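Local coordinates for protein glucose-6-phosphate isomerase (Chlamydia trachomatis D/UW-3/CX, PDB 6OTU) that catalyses the reversible isomerization of glucose 6-phosphate to fructose 6-phosphate, at residues 314-317 and 318-322; 462-466 and 467-471. All coordinates share one frame; numbering follows the deposited sequence.

Both contacts are local, three to five residues along the chain, and both concern early turns of long helices in the phosphoglucose isomerase fold. Contact 1 (314-317 with 318-322) lies within helix 313-327 and is almost wholly buried, and its backbone bonds are accompanied by leucine and methionine packing. Contact 2 (462-466 with 467-471) is partly buried: it carries the chain from strand 456-461 into helix 466-487, and a serine hydroxyl accepts a backbone N-H for which no earlier turn supplies a carbonyl. The centres of contact 1 and contact 2 lie about 21 Å apart and the two do not touch, yet helix 466-487, begun in contact 2, packs farther along against contact 1.

Contact 1 (314-317 and 318-322); sequences PLLS and AMLGV
L316 and L320, one helical turn apart on helix 313-327, meet through a methyl pair, L316 CD1 to L320 CD1 at 3.8 Å. The first holds CG anti to its backbone N (chi1 -176°), whereas the second holds CG anti to its carbonyl carbon (chi1 -70°), and the two branched ends slant across one another. A looser apolar pair joins L315 CD1 to M319 CG at 4.3 Å. M319 is bent at both chi2 and chi3, and its CG also sits 3.1 Å from L315 O, so the flexible thioether chain starts alongside the preceding turn before leaving it.

Beneath these side chains runs the i to i+4 ladder of an alpha-helix. The N-H groups of A318, M319, L320 and G321 are given to the carbonyl oxygens of P314, L315, L316 and S317. L320 N to L316 O is short, 2.8 Å, and nearly straight, at 176° at the hydrogen. P314 suits the first turn, where a missing N-H costs no helical bond. A318 CB lies 3.3 Å from P314 O, and as a lone methyl it adds little bulk on this face of the turn.

Outside the ladder, L315 and M319 meet helices 65-77 and 80-89, L316 and L320 share Y58, and S317 touches F475 and K479 of helix 466-487. The chemistry implies a buried helix whose backbone polarity is met mostly within itself, with L315 N taken by N312 OD1 at its start, leaving mainly apolar side chains to join the surrounding elements.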
loop_
_atom_site.group_PDB
_atom_site.type_symbol
_atom_site.label_atom_id
_atom_site.label_comp_id
_atom_site.label_asym_id
_atom_site.label_seq_id
_atom_site.Cartn_x
_atom_site.Cartn_y
_atom_site.Cartn_z
ATOM N N PRO A 314 21.564 4.095 9.001
ATOM C CA PRO A 314 21.213 3.970 7.579
ATOM C C PRO A 314 22.194 3.131 6.772
ATOM O O PRO A 314 21.772 2.453 5.827
ATOM C CB PRO A 314 21.163 5.426 7.100
ATOM C CG PRO A 314 22.012 6.171 8.033
ATOM C CD PRO A 314 21.889 5.491 9.356
ATOM N N LEU A 315 23.474 3.118 7.140
ATOM C CA LEU A 315 24.445 2.310 6.414
ATOM C C LEU A 315 24.233 0.820 6.664
ATOM O O LEU A 315 24.347 0.010 5.740
ATOM C CB LEU A 315 25.869 2.719 6.808
ATOM C CG LEU A 315 26.944 2.038 5.959
ATOM C CD1 LEU A 315 26.647 2.282 4.479
ATOM C CD2 LEU A 315 28.335 2.536 6.327
ATOM N N LEU A 316 23.945 0.437 7.911
ATOM C CA LEU A 316 23.648 -0.961 8.209
ATOM C C LEU A 316 22.374 -1.404 7.503
ATOM O O LEU A 316 22.337 -2.458 6.861
ATOM C CB LEU A 316 23.517 -1.157 9.723
ATOM C CG LEU A 316 23.307 -2.546 10.328
ATOM C CD1 LEU A 316 24.244 -3.580 9.712
ATOM C CD2 LEU A 316 23.522 -2.491 11.843
ATOM N N SER A 317 21.315 -0.604 7.611
ATOM C CA SER A 317 20.059 -0.978 6.984
ATOM C C SER A 317 20.223 -1.102 5.469
ATOM O O SER A 317 19.722 -2.052 4.862
ATOM C CB SER A 317 18.981 0.033 7.358
ATOM O OG SER A 317 17.940 0.021 6.405
ATOM N N ALA A 318 21.006 -0.202 4.861
ATOM C CA ALA A 318 21.290 -0.302 3.432
ATOM C C ALA A 318 22.016 -1.601 3.090
ATOM O O ALA A 318 21.643 -2.291 2.133
ATOM C CB ALA A 318 22.105 0.902 2.967
ATOM N N MET A 319 23.055 -1.963 3.865
ATOM C CA MET A 319 23.848 -3.146 3.513
ATOM C C MET A 319 23.086 -4.444 3.792
ATOM O O MET A 319 23.177 -5.407 3.012
ATOM C CB MET A 319 25.190 -3.132 4.252
ATOM C CG MET A 319 26.035 -1.919 3.943
ATOM S SD MET A 319 26.255 -1.631 2.174
ATOM C CE MET A 319 27.214 -3.084 1.747
ATOM N N LEU A 320 22.312 -4.490 4.881
ATOM C CA LEU A 320 21.413 -5.628 5.094
ATOM C C LEU A 320 20.396 -5.751 3.958
ATOM O O LEU A 320 20.037 -6.862 3.547
ATOM C CB LEU A 320 20.703 -5.482 6.439
ATOM C CG LEU A 320 21.575 -5.650 7.693
ATOM C CD1 LEU A 320 20.846 -5.175 8.935
ATOM C CD2 LEU A 320 22.024 -7.107 7.843
ATOM N N GLY A 321 19.921 -4.623 3.427
ATOM C CA GLY A 321 19.034 -4.694 2.268
ATOM C C GLY A 321 19.735 -5.251 1.042
ATOM O O GLY A 321 19.167 -6.058 0.304
ATOM N N VAL A 322 20.988 -4.834 0.821
ATOM C CA VAL A 322 21.788 -5.339 -0.294
ATOM C C VAL A 322 22.028 -6.836 -0.137
ATOM O O VAL A 322 21.965 -7.597 -1.112
ATOM C CB VAL A 322 23.116 -4.555 -0.385
ATOM C CG1 VAL A 322 24.147 -5.301 -1.218
ATOM C CG2 VAL A 322 22.886 -3.138 -0.899
#

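Contact 2 (462-466 and 467-471); sequences QQLSP and RIAGS
S465 caps the helix that begins at P466: its OG accepts the N-H of I468 at 3.1 Å in a nearly straight bond, 168° at the hydrogen. Serine fits this N-cap because its short hydroxyl can replace the carbonyl that a preceding turn would have offered. With chi1 at 64°, OG stands between the backbone N and the carbonyl carbon, and from there it also lies 3.4 Å from I468 CG1. The same residue's carbonyl begins the main-chain ladder, S465 O receiving A469 N at 2.8 Å, and P466 O receives G470 N at 3.0 Å. P466 is well placed in the first turn: its ring holds phi in the helical range (-52°) and its nitrogen has no hydrogen to leave unbonded.

Around the cap, apolar groups pack close to the chain. I468 CG1 rests 3.5 Å from Q463 O, while L464, buried as suits a leucine, reaches forward with CD1 to A469 CB at 4.3 Å and, at the same distance, I468 CG2. A469 turns its short methyl back toward the loop, CB at 3.2 Å from S465 O.

Farther out, Q463 is tied through NE2 to the carbonyl of N409, and S471 OG bonds to G296 O of helix 287-303. P466 and A469 touch M171 of helix 162-172, the extended, exposed R467 side chain touches Q295 and A299, and I468 touches F54, so this helix start packs against helices 162-172 and 287-303 and strand 54-57.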
loop_
_atom_site.group_PDB
_atom_site.type_symbol
_atom_site.label_atom_id
_atom_site.label_comp_id
_atom_site.label_asym_id
_atom_site.label_seq_id
_atom_site.Cartn_x
_atom_site.Cartn_y
_atom_site.Cartn_z
ATOM N N GLN A 462 11.419 5.361 21.735
ATOM C CA GLN A 462 10.526 5.468 22.895
ATOM C C GLN A 462 9.110 5.857 22.478
ATOM O O GLN A 462 8.120 5.301 22.972
ATOM C CB GLN A 462 11.051 6.503 23.889
ATOM C CG GLN A 462 12.132 6.012 24.786
ATOM C CD GLN A 462 11.704 4.831 25.615
ATOM O OE1 GLN A 462 10.531 4.680 25.971
ATOM N NE2 GLN A 462 12.661 3.978 25.934
ATOM N N GLN A 463 8.996 6.850 21.603
ATOM C CA GLN A 463 7.695 7.399 21.271
ATOM C C GLN A 463 7.851 8.168 19.974
ATOM O O GLN A 463 8.882 8.801 19.745
ATOM C CB GLN A 463 7.175 8.295 22.410
ATOM C CG GLN A 463 5.802 8.907 22.230
ATOM C CD GLN A 463 5.509 10.007 23.249
ATOM O OE1 GLN A 463 6.283 10.952 23.392
ATOM N NE2 GLN A 463 4.395 9.883 23.964
ATOM N N LEU A 464 6.855 8.049 19.109
ATOM C CA LEU A 464 6.822 8.838 17.893
ATOM C C LEU A 464 6.607 10.301 18.261
ATOM O O LEU A 464 5.750 10.628 19.083
ATOM C CB LEU A 464 5.715 8.328 16.960
ATOM C CG LEU A 464 5.549 8.971 15.574
ATOM C CD1 LEU A 464 6.863 8.990 14.795
ATOM C CD2 LEU A 464 4.462 8.273 14.770
ATOM N N SER A 465 7.401 11.175 17.663
ATOM C CA SER A 465 7.376 12.597 17.973
ATOM C C SER A 465 7.802 13.347 16.719
ATOM O O SER A 465 8.227 12.733 15.735
ATOM C CB SER A 465 8.313 12.918 19.138
ATOM O OG SER A 465 9.654 12.633 18.764
ATOM N N PRO A 466 7.670 14.679 16.715
ATOM C CA PRO A 466 8.255 15.443 15.594
ATOM C C PRO A 466 9.721 15.115 15.359
ATOM O O PRO A 466 10.122 14.853 14.221
ATOM C CB PRO A 466 8.048 16.905 16.023
ATOM C CG PRO A 466 6.806 16.862 16.846
ATOM C CD PRO A 466 6.797 15.516 17.557
ATOM N N ARG A 467 10.533 15.107 16.417
ATOM C CA ARG A 467 11.960 14.826 16.262
ATOM C C ARG A 467 12.187 13.432 15.686
ATOM O O ARG A 467 12.921 13.261 14.701
ATOM C CB ARG A 467 12.670 14.970 17.610
ATOM C CG ARG A 467 14.151 14.692 17.511
ATOM C CD ARG A 467 14.925 15.069 18.760
ATOM N NE ARG A 467 16.347 14.789 18.559
ATOM C CZ ARG A 467 17.279 15.719 18.366
ATOM N NH1 ARG A 467 16.955 17.013 18.369
ATOM N NH2 ARG A 467 18.545 15.355 18.187
ATOM N N ILE A 468 11.533 12.423 16.277
ATOM C CA ILE A 468 11.703 11.042 15.839
ATOM C C ILE A 468 11.184 10.856 14.412
ATOM O O ILE A 468 11.784 10.125 13.613
ATOM C CB ILE A 468 11.020 10.083 16.834
ATOM C CG1 ILE A 468 11.761 10.076 18.171
ATOM C CG2 ILE A 468 10.942 8.673 16.256
ATOM C CD1 ILE A 468 13.150 9.450 18.110
ATOM N N ALA A 469 10.063 11.504 14.070
ATOM C CA ALA A 469 9.596 11.493 12.685
ATOM C C ALA A 469 10.670 12.019 11.740
ATOM O O ALA A 469 10.918 11.430 10.680
ATOM C CB ALA A 469 8.319 12.323 12.536
ATOM N N GLY A 470 11.328 13.118 12.117
ATOM C CA GLY A 470 12.404 13.646 11.291
ATOM C C GLY A 470 13.589 12.703 11.186
ATOM O O GLY A 470 14.186 12.563 10.119
ATOM N N SER A 471 13.953 12.050 12.291
ATOM C CA SER A 471 15.053 11.096 12.231
ATOM C C SER A 471 14.692 9.902 11.354
ATOM O O SER A 471 15.522 9.433 10.564
ATOM C CB SER A 471 15.431 10.647 13.645
ATOM O OG SER A 471 15.962 11.735 14.391
#